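Local coordinates for endo-1,4-beta-xylanase (PDB 3KST), which probably hydrolyses glycosidic bonds in plant xylan as a calcium-binding, five-bladed beta-propeller glycosidase of family 43, at residues K90-S98 and A106-Q117; L237-L246 and V293-K301. All coordinates share one frame; numbering follows the deposited sequence. Where two conformers were deposited one is given.

Contact 1. Residues K90-S98 and A106-Q117; sequences KKKFYLFYS and ATSTTPEGPFRQ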
loop_
_atom_site.group_PDB
_atom_site.type_symbol
_atom_site.label_atom_id
_atom_site.label_comp_id
_atom_site.label_asym_id
_atom_site.label_seq_id
_atom_site.Cartn_x
_atom_site.Cartn_y
_atom_site.Cartn_z
ATOM N N LYS A 90 -6.804 -20.144 -0.427
ATOM C CA LYS A 90 -7.870 -20.094 -1.453
ATOM C C LYS A 90 -7.443 -20.397 -2.893
ATOM O O LYS A 90 -8.313 -20.492 -3.763
ATOM C CB LYS A 90 -8.534 -18.707 -1.473
ATOM C CG LYS A 90 -8.801 -18.056 -0.124
ATOM C CD LYS A 90 -9.761 -18.846 0.699
ATOM C CE LYS A 90 -10.141 -18.099 1.938
ATOM N NZ LYS A 90 -11.166 -18.854 2.650
ATOM N N LYS A 91 -6.131 -20.486 -3.142
ATOM C CA LYS A 91 -5.529 -20.679 -4.491
ATOM C C LYS A 91 -6.093 -19.737 -5.559
ATOM O O LYS A 91 -6.525 -20.149 -6.649
ATOM C CB LYS A 91 -5.522 -22.158 -4.914
ATOM C CG LYS A 91 -4.651 -22.994 -3.986
ATOM C CD LYS A 91 -4.499 -24.418 -4.489
ATOM C CE LYS A 91 -3.471 -25.189 -3.679
ATOM N NZ LYS A 91 -2.091 -24.658 -3.836
ATOM N N LYS A 92 -6.065 -18.445 -5.202
ATOM C CA LYS A 92 -6.657 -17.362 -5.984
ATOM C C LYS A 92 -6.048 -16.009 -5.542
ATOM O O LYS A 92 -5.590 -15.874 -4.399
ATOM C CB LYS A 92 -8.166 -17.371 -5.708
ATOM C CG LYS A 92 -9.059 -16.671 -6.703
ATOM C CD LYS A 92 -10.561 -16.852 -6.409
ATOM C CE LYS A 92 -11.022 -18.323 -6.436
ATOM N NZ LYS A 92 -12.493 -18.439 -6.247
ATOM N N PHE A 93 -6.077 -15.030 -6.442
ATOM C CA PHE A 93 -5.590 -13.671 -6.155
ATOM C C PHE A 93 -6.718 -12.799 -5.578
ATOM O O PHE A 93 -7.851 -12.834 -6.056
ATOM C CB PHE A 93 -4.985 -13.031 -7.411
ATOM C CG PHE A 93 -3.826 -13.807 -7.958
ATOM C CD1 PHE A 93 -4.045 -14.891 -8.815
ATOM C CD2 PHE A 93 -2.518 -13.491 -7.581
ATOM C CE1 PHE A 93 -2.984 -15.632 -9.310
ATOM C CE2 PHE A 93 -1.445 -14.251 -8.066
ATOM C CZ PHE A 93 -1.685 -15.313 -8.932
ATOM N N TYR A 94 -6.401 -12.012 -4.549
ATOM C CA TYR A 94 -7.336 -11.077 -3.925
ATOM C C TYR A 94 -6.804 -9.651 -4.065
ATOM O O TYR A 94 -5.636 -9.404 -3.754
ATOM C CB TYR A 94 -7.548 -11.435 -2.442
ATOM C CG TYR A 94 -8.460 -12.651 -2.244
ATOM C CD1 TYR A 94 -8.093 -13.920 -2.720
ATOM C CD2 TYR A 94 -9.709 -12.535 -1.610
ATOM C CE1 TYR A 94 -8.941 -15.027 -2.564
ATOM C CE2 TYR A 94 -10.550 -13.659 -1.427
ATOM C CZ TYR A 94 -10.138 -14.903 -1.903
ATOM O OH TYR A 94 -10.916 -16.023 -1.785
ATOM N N LEU A 95 -7.645 -8.756 -4.599
ATOM C CA LEU A 95 -7.366 -7.336 -4.715
ATOM C C LEU A 95 -8.205 -6.593 -3.661
ATOM O O LEU A 95 -9.431 -6.613 -3.724
ATOM C CB LEU A 95 -7.732 -6.819 -6.118
ATOM C CG LEU A 95 -7.851 -5.314 -6.372
ATOM C CD1 LEU A 95 -6.533 -4.679 -6.045
ATOM C CD2 LEU A 95 -8.367 -5.028 -7.802
ATOM N N PHE A 96 -7.529 -5.932 -2.723
ATOM C CA PHE A 96 -8.161 -5.128 -1.684
ATOM C C PHE A 96 -7.947 -3.666 -2.081
ATOM O O PHE A 96 -6.849 -3.277 -2.444
ATOM C CB PHE A 96 -7.565 -5.435 -0.320
ATOM C CG PHE A 96 -8.111 -6.682 0.283
ATOM C CD1 PHE A 96 -7.657 -7.940 -0.122
ATOM C CD2 PHE A 96 -9.156 -6.612 1.195
ATOM C CE1 PHE A 96 -8.231 -9.106 0.446
ATOM C CE2 PHE A 96 -9.702 -7.757 1.745
ATOM C CZ PHE A 96 -9.244 -8.992 1.375
ATOM N N TYR A 97 -8.988 -2.855 -1.989
ATOM C CA TYR A 97 -8.909 -1.483 -2.511
ATOM C C TYR A 97 -9.970 -0.569 -1.931
ATOM O O TYR A 97 -10.828 -1.024 -1.187
ATOM C CB TYR A 97 -9.053 -1.539 -4.030
ATOM C CG TYR A 97 -10.367 -2.104 -4.537
ATOM C CD1 TYR A 97 -10.602 -3.496 -4.581
ATOM C CD2 TYR A 97 -11.380 -1.261 -4.986
ATOM C CE1 TYR A 97 -11.834 -4.037 -5.062
ATOM C CE2 TYR A 97 -12.627 -1.785 -5.497
ATOM C CZ TYR A 97 -12.833 -3.180 -5.527
ATOM O OH TYR A 97 -14.025 -3.692 -6.007
ATOM N N SER A 98 -9.878 0.719 -2.274
ATOM C CA SER A 98 -10.848 1.712 -1.906
ATOM C C SER A 98 -11.583 2.146 -3.150
ATOM O O SER A 98 -11.026 2.164 -4.218
ATOM C CB SER A 98 -10.163 2.903 -1.267
ATOM O OG SER A 98 -9.399 2.486 -0.153
ATOM N N ALA A 106 -12.033 -7.727 -4.461
ATOM C CA ALA A 106 -12.318 -8.426 -5.715
ATOM C C ALA A 106 -11.339 -9.571 -5.840
ATOM O O ALA A 106 -10.340 -9.640 -5.107
ATOM C CB ALA A 106 -12.173 -7.461 -6.924
ATOM N N THR A 107 -11.653 -10.526 -6.712
ATOM C CA THR A 107 -10.775 -11.658 -6.939
ATOM C C THR A 107 -10.486 -11.894 -8.425
ATOM O O THR A 107 -11.237 -11.467 -9.304
ATOM C CB THR A 107 -11.303 -12.995 -6.292
ATOM O OG1 THR A 107 -12.386 -13.539 -7.059
ATOM C CG2 THR A 107 -11.756 -12.808 -4.856
ATOM N N SER A 108 -9.406 -12.631 -8.651
ATOM C CA SER A 108 -8.943 -13.046 -9.975
ATOM C C SER A 108 -8.222 -14.375 -9.892
ATOM O O SER A 108 -7.634 -14.719 -8.878
ATOM C CB SER A 108 -7.982 -11.994 -10.543
ATOM O OG SER A 108 -7.436 -12.333 -11.833
ATOM N N THR A 109 -8.288 -15.142 -10.975
ATOM C CA THR A 109 -7.506 -16.374 -11.063
ATOM C C THR A 109 -6.057 -16.089 -11.508
ATOM O O THR A 109 -5.224 -16.968 -11.398
ATOM C CB THR A 109 -8.152 -17.405 -11.995
ATOM O OG1 THR A 109 -8.125 -16.943 -13.342
ATOM C CG2 THR A 109 -9.599 -17.710 -11.553
ATOM N N THR A 110 -5.774 -14.886 -12.026
ATOM C CA THR A 110 -4.430 -14.520 -12.472
ATOM C C THR A 110 -3.945 -13.203 -11.828
ATOM O O THR A 110 -4.774 -12.417 -11.324
ATOM C CB THR A 110 -4.387 -14.414 -13.984
ATOM O OG1 THR A 110 -5.275 -13.372 -14.433
ATOM C CG2 THR A 110 -4.757 -15.775 -14.617
ATOM N N PRO A 111 -2.613 -12.967 -11.816
ATOM C CA PRO A 111 -2.101 -11.700 -11.253
ATOM C C PRO A 111 -2.592 -10.416 -11.954
ATOM O O PRO A 111 -2.834 -9.405 -11.300
ATOM C CB PRO A 111 -0.570 -11.830 -11.430
ATOM C CG PRO A 111 -0.314 -13.231 -11.638
ATOM C CD PRO A 111 -1.505 -13.836 -12.265
ATOM N N GLU A 112 -2.739 -10.480 -13.273
ATOM C CA GLU A 112 -3.108 -9.331 -14.106
ATOM C C GLU A 112 -4.591 -9.017 -14.175
ATOM O O GLU A 112 -4.958 -7.952 -14.658
ATOM C CB GLU A 112 -2.525 -9.468 -15.526
ATOM C CG GLU A 112 -3.131 -10.499 -16.484
ATOM C CD GLU A 112 -2.915 -11.975 -16.107
ATOM O OE1 GLU A 112 -1.952 -12.301 -15.336
ATOM O OE2 GLU A 112 -3.720 -12.803 -16.610
ATOM N N GLY A 113 -5.438 -9.950 -13.735
ATOM C CA GLY A 113 -6.880 -9.771 -13.756
ATOM C C GLY A 113 -7.539 -10.533 -14.901
ATOM O O GLY A 113 -6.869 -11.326 -15.583
ATOM N N PRO A 114 -8.835 -10.265 -15.167
ATOM C CA PRO A 114 -9.672 -9.271 -14.515
ATOM C C PRO A 114 -10.083 -9.593 -13.078
ATOM O O PRO A 114 -10.587 -10.691 -12.819
ATOM C CB PRO A 114 -10.902 -9.209 -15.417
ATOM C CG PRO A 114 -11.030 -10.585 -15.969
ATOM C CD PRO A 114 -9.626 -11.109 -16.095
ATOM N N PHE A 115 -9.843 -8.646 -12.161
ATOM C CA PHE A 115 -10.349 -8.758 -10.788
ATOM C C PHE A 115 -11.787 -8.290 -10.820
ATOM O O PHE A 115 -12.079 -7.243 -11.396
ATOM C CB PHE A 115 -9.545 -7.921 -9.783
ATOM C CG PHE A 115 -8.180 -8.471 -9.509
ATOM C CD1 PHE A 115 -7.142 -8.240 -10.411
ATOM C CD2 PHE A 115 -7.919 -9.247 -8.363
ATOM C CE1 PHE A 115 -5.870 -8.753 -10.187
ATOM C CE2 PHE A 115 -6.644 -9.764 -8.123
ATOM C CZ PHE A 115 -5.600 -9.516 -9.053
ATOM N N ARG A 116 -12.695 -9.076 -10.245
ATOM C CA ARG A 116 -14.104 -8.720 -10.216
ATOM C C ARG A 116 -14.747 -9.013 -8.880
ATOM O O ARG A 116 -14.277 -9.863 -8.119
ATOM C CB ARG A 116 -14.873 -9.509 -11.298
ATOM C CG ARG A 116 -14.380 -9.264 -12.700
ATOM C CD ARG A 116 -15.164 -10.032 -13.728
ATOM N NE ARG A 116 -14.921 -11.488 -13.680
ATOM C CZ ARG A 116 -15.490 -12.398 -14.493
ATOM N NH1 ARG A 116 -16.318 -12.035 -15.478
ATOM N NH2 ARG A 116 -15.211 -13.698 -14.333
ATOM N N GLN A 117 -15.821 -8.275 -8.614
ATOM C CA GLN A 117 -16.708 -8.578 -7.510
ATOM C C GLN A 117 -17.939 -9.282 -8.083
ATOM O O GLN A 117 -18.492 -8.838 -9.109
ATOM C CB GLN A 117 -17.186 -7.318 -6.833
ATOM C CG GLN A 117 -16.090 -6.488 -6.196
ATOM C CD GLN A 117 -16.677 -5.407 -5.331
ATOM O OE1 GLN A 117 -17.485 -4.600 -5.799
ATOM N NE2 GLN A 117 -16.284 -5.377 -4.049
#

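Contact 2. Residues L237-L246 and V293-K301; sequences LLQGDAATGL and VTISGTVIK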
loop_
_atom_site.group_PDB
_atom_site.type_symbol
_atom_site.label_atom_id
_atom_site.label_comp_id
_atom_site.label_asym_id
_atom_site.label_seq_id
_atom_site.Cartn_x
_atom_site.Cartn_y
_atom_site.Cartn_z
ATOM N N LEU A 237 11.077 7.354 8.766
ATOM C CA LEU A 237 12.043 6.560 8.001
ATOM C C LEU A 237 12.337 7.199 6.648
ATOM O O LEU A 237 13.440 7.021 6.128
ATOM C CB LEU A 237 11.533 5.132 7.738
ATOM C CG LEU A 237 11.598 4.057 8.830
ATOM C CD1 LEU A 237 11.447 4.623 10.220
ATOM C CD2 LEU A 237 10.591 2.908 8.524
ATOM N N LEU A 238 11.349 7.904 6.078
ATOM C CA LEU A 238 11.437 8.481 4.738
ATOM C C LEU A 238 10.558 9.725 4.681
ATOM O O LEU A 238 9.380 9.630 4.898
ATOM C CB LEU A 238 10.928 7.468 3.697
ATOM C CG LEU A 238 10.810 7.967 2.231
ATOM C CD1 LEU A 238 12.184 8.289 1.722
ATOM C CD2 LEU A 238 10.075 6.973 1.308
ATOM N N GLN A 239 11.153 10.883 4.403
ATOM C CA GLN A 239 10.446 12.159 4.264
ATOM C C GLN A 239 11.282 13.019 3.285
ATOM O O GLN A 239 12.002 13.951 3.670
ATOM C CB GLN A 239 10.220 12.803 5.638
ATOM C CG GLN A 239 9.394 14.091 5.624
ATOM C CD GLN A 239 9.155 14.658 7.013
ATOM O OE1 GLN A 239 10.095 14.893 7.756
ATOM N NE2 GLN A 239 7.895 14.910 7.353
ATOM N N GLY A 240 11.211 12.619 2.019
ATOM C CA GLY A 240 11.937 13.235 0.909
ATOM C C GLY A 240 13.287 12.545 0.769
ATOM O O GLY A 240 13.965 12.342 1.791
ATOM N N ASP A 241 13.676 12.207 -0.474
ATOM C CA ASP A 241 14.982 11.584 -0.787
ATOM C C ASP A 241 15.940 12.702 -1.155
ATOM O O ASP A 241 15.679 13.456 -2.094
ATOM C CB ASP A 241 14.895 10.622 -1.961
ATOM C CG ASP A 241 16.226 9.954 -2.263
ATOM O OD1 ASP A 241 16.724 9.243 -1.371
ATOM O OD2 ASP A 241 16.758 10.151 -3.375
ATOM N N ALA A 242 17.053 12.768 -0.425
ATOM C CA ALA A 242 18.023 13.856 -0.577
ATOM C C ALA A 242 18.724 13.873 -1.928
ATOM O O ALA A 242 18.785 14.928 -2.582
ATOM C CB ALA A 242 19.043 13.809 0.597
ATOM N N ALA A 243 19.232 12.717 -2.366
ATOM C CA ALA A 243 19.982 12.654 -3.640
ATOM C C ALA A 243 19.172 13.075 -4.895
ATOM O O ALA A 243 19.650 13.862 -5.732
ATOM C CB ALA A 243 20.615 11.268 -3.814
ATOM N N THR A 244 17.925 12.607 -4.976
ATOM C CA THR A 244 17.039 12.872 -6.113
ATOM C C THR A 244 16.210 14.163 -5.926
ATOM O O THR A 244 15.721 14.748 -6.898
ATOM C CB THR A 244 16.092 11.650 -6.333
ATOM O OG1 THR A 244 16.837 10.420 -6.270
ATOM C CG2 THR A 244 15.390 11.736 -7.666
ATOM N N GLY A 245 16.025 14.578 -4.674
ATOM C CA GLY A 245 15.205 15.743 -4.365
ATOM C C GLY A 245 13.714 15.422 -4.510
ATOM O O GLY A 245 12.912 16.347 -4.641
ATOM N N LEU A 246 13.347 14.126 -4.478
ATOM C CA LEU A 246 11.925 13.738 -4.529
ATOM C C LEU A 246 11.304 14.169 -3.207
ATOM O O LEU A 246 11.968 14.070 -2.176
ATOM C CB LEU A 246 11.715 12.231 -4.735
ATOM C CG LEU A 246 12.180 11.723 -6.113
ATOM C CD1 LEU A 246 12.216 10.212 -6.140
ATOM C CD2 LEU A 246 11.336 12.296 -7.261
ATOM N N VAL A 293 13.821 -0.829 11.660
ATOM C CA VAL A 293 13.504 -0.774 10.222
ATOM C C VAL A 293 14.272 0.374 9.550
ATOM O O VAL A 293 14.462 1.434 10.163
ATOM C CB VAL A 293 11.973 -0.594 9.990
ATOM C CG1 VAL A 293 11.608 -0.689 8.507
ATOM C CG2 VAL A 293 11.183 -1.634 10.762
ATOM N N THR A 294 14.721 0.155 8.308
ATOM C CA THR A 294 15.394 1.182 7.498
ATOM C C THR A 294 14.854 1.171 6.077
ATOM O O THR A 294 14.506 0.112 5.529
ATOM C CB THR A 294 16.968 1.041 7.394
ATOM O OG1 THR A 294 17.324 -0.171 6.716
ATOM C CG2 THR A 294 17.591 1.076 8.755
ATOM N N ILE A 295 14.697 2.367 5.536
ATOM C CA ILE A 295 14.369 2.585 4.136
ATOM C C ILE A 295 15.568 3.438 3.718
ATOM O O ILE A 295 15.810 4.501 4.318
ATOM C CB ILE A 295 13.045 3.322 3.935
ATOM C CG1 ILE A 295 11.869 2.430 4.316
ATOM C CG2 ILE A 295 12.886 3.759 2.458
ATOM C CD1 ILE A 295 10.537 3.226 4.367
ATOM N N SER A 296 16.315 2.952 2.740
ATOM C CA SER A 296 17.581 3.568 2.332
ATOM C C SER A 296 18.024 3.211 0.916
ATOM O O SER A 296 17.337 2.506 0.176
ATOM C CB SER A 296 18.666 3.121 3.325
ATOM O OG SER A 296 18.889 1.738 3.190
ATOM N N GLY A 297 19.195 3.718 0.542
ATOM C CA GLY A 297 19.790 3.399 -0.741
ATOM C C GLY A 297 19.431 4.328 -1.868
ATOM O O GLY A 297 18.520 5.165 -1.780
ATOM N N THR A 298 20.185 4.179 -2.952
ATOM C CA THR A 298 19.984 4.965 -4.154
ATOM C C THR A 298 18.611 4.600 -4.719
ATOM O O THR A 298 18.290 3.419 -4.840
ATOM C CB THR A 298 21.064 4.679 -5.221
ATOM O OG1 THR A 298 22.380 4.775 -4.629
ATOM C CG2 THR A 298 20.951 5.664 -6.408
ATOM N N VAL A 299 17.810 5.618 -5.006
ATOM C CA VAL A 299 16.490 5.448 -5.634
ATOM C C VAL A 299 16.528 4.811 -7.045
ATOM O O VAL A 299 17.267 5.278 -7.916
ATOM C CB VAL A 299 15.761 6.832 -5.728
ATOM C CG1 VAL A 299 14.595 6.792 -6.683
ATOM C CG2 VAL A 299 15.293 7.333 -4.329
ATOM N N ILE A 300 15.767 3.725 -7.244
ATOM C CA ILE A 300 15.544 3.166 -8.594
ATOM C C ILE A 300 14.419 4.021 -9.179
ATOM O O ILE A 300 13.332 4.093 -8.575
ATOM C CB ILE A 300 15.069 1.699 -8.581
ATOM C CG1 ILE A 300 16.107 0.768 -7.936
ATOM C CG2 ILE A 300 14.706 1.237 -10.018
ATOM C CD1 ILE A 300 15.636 -0.681 -7.810
ATOM N N LYS A 301 14.674 4.617 -10.345
ATOM C CA LYS A 301 13.717 5.463 -11.061
ATOM C C LYS A 301 13.131 4.574 -12.134
ATOM O O LYS A 301 13.741 4.436 -13.197
ATOM C CB LYS A 301 14.416 6.659 -11.706
ATOM C CG LYS A 301 14.892 7.704 -10.724
ATOM C CD LYS A 301 15.408 8.927 -11.469
ATOM C CE LYS A 301 15.831 10.007 -10.503
ATOM N NZ LYS A 301 16.527 11.094 -11.224
HETATM O O HOH W 1 15.175 4.828 6.963
HETATM O O HOH W 2 14.864 7.401 3.919
#

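Contact 1. Residues K90-S98 and A106-Q117
F93 pairs with S108 and L95 with A106 as the hydrogen-bonded pairs of an antiparallel hairpin, strands 92-99 and 102-108, in one three-stranded blade of the propeller. Four backbone bonds close these two pairs; in the straightest, A106 N meets L95 O at 2.9 Å and 168°.

The tight side is the face carrying F93, L95, A106 and S108, over which 109-117 folds back. P111 and the T110-P111 peptide lie on one face of the F93 ring, P111 CD coming to 3.7 Å from F93 CZ, while the carbonyl oxygens of S108 and T109 sit at the ring's edge. Y32 adds an edge-to-face contact to the same ring. F115 lies across F93 and L95: its CE2 is 3.7 Å from F93 CB and its CD2 3.3 Å from L95 CB, with S108 CB over the centre of its ring. L95 and A106 also touch L68 of strand 60-69.

On the other face fewer atoms meet. T107 CG2 rests on the buried Y94 ring, 3.8 Å from its centroid, a CH-pi contact made possible because the methyl stands anti to the carbonyl carbon. K92 lays CG on S108 O, at 3.3 Å, and CD beside T107 OG1; here, and at exposed T109, the contact opens to solvent.

At the Y97 end, Y97 OH lies 3.2 Å from Q117 CD, ring and amide planes 60° apart; the hydroxyl bonds S73 OG, and Q117 OE1 takes the backbone N of Y74. S108 OG gives a hydrogen to T110 O at 2.7 Å, fastening the turn. Backbone bonds thus set the strand register, and aromatic packing together with two T107-R116 backbone bonds holds the returning chain against the blade.

Contact 2. Residues L237-L246 and V293-K301
The CA atoms of L237 and I295 are 6.0 Å apart, yet no direct hydrogen bond joins the two segments; 293-301 turns a corner at G297 and T298, and the loop 237-246 runs beside it. Two waters bridge them. One donates to L237 O and accepts from I295 N, both at 2.9 Å; the other donates to L237 O and to I295 O.

Beside this bridge the packing is apolar. L237 CD2 meets V293 CG1 at 3.7 Å, the two side chains crossing at about a right angle, and I295 CD1 lies near the CB atoms of L237 and L238.

Past the corner, V299 faces the turn 241-244. D241 extends its carboxylate with CG anti to the backbone N (chi1 -179°), and OD2 passes V299 CG2 at 3.3 Å. That same oxygen accepts T244 N from above the carboxylate plane, an Asx motif; in one of the two conformers of T244, OG1 also donates to it. OD1 forms a salt bridge to K283 on strand 279-287. An asparagine here, with one acceptor oxygen and no charge, would probably leave K283 without its countercharge, since that oxygen could not serve both K283 and T244. L246 CD1 packs loosely on V299 CG1.

Waters and methyl packing therefore join the loop to 293-301 directly, while the polar link is indirect: D241 holds K283 of strand 279-287, whose NZ in turn bonds G297 O.

Overall arrangement
Contacts 1 and 2 lie on opposite sides of the chain's centre, their own centres 31 Å apart and their nearest atoms about 20 Å apart, with calcium in the middle of the propeller. Contact 1 joins a hairpin and the chain that leaves it; contact 2 brings a late loop against the last strand, 293-305, which shares a sheet with strands near both ends of the chain. Of the calcium's protein ligands, the side chain of E83 is about 6 Å from that of L95, and that of H251 about 9 Å from that of L238. The side chain of Y97 is about 9 Å from the calcium and from that of D130, predicted to tune the catalytic acid; the side chain of L238 is about 12 Å from that of D26, the predicted base.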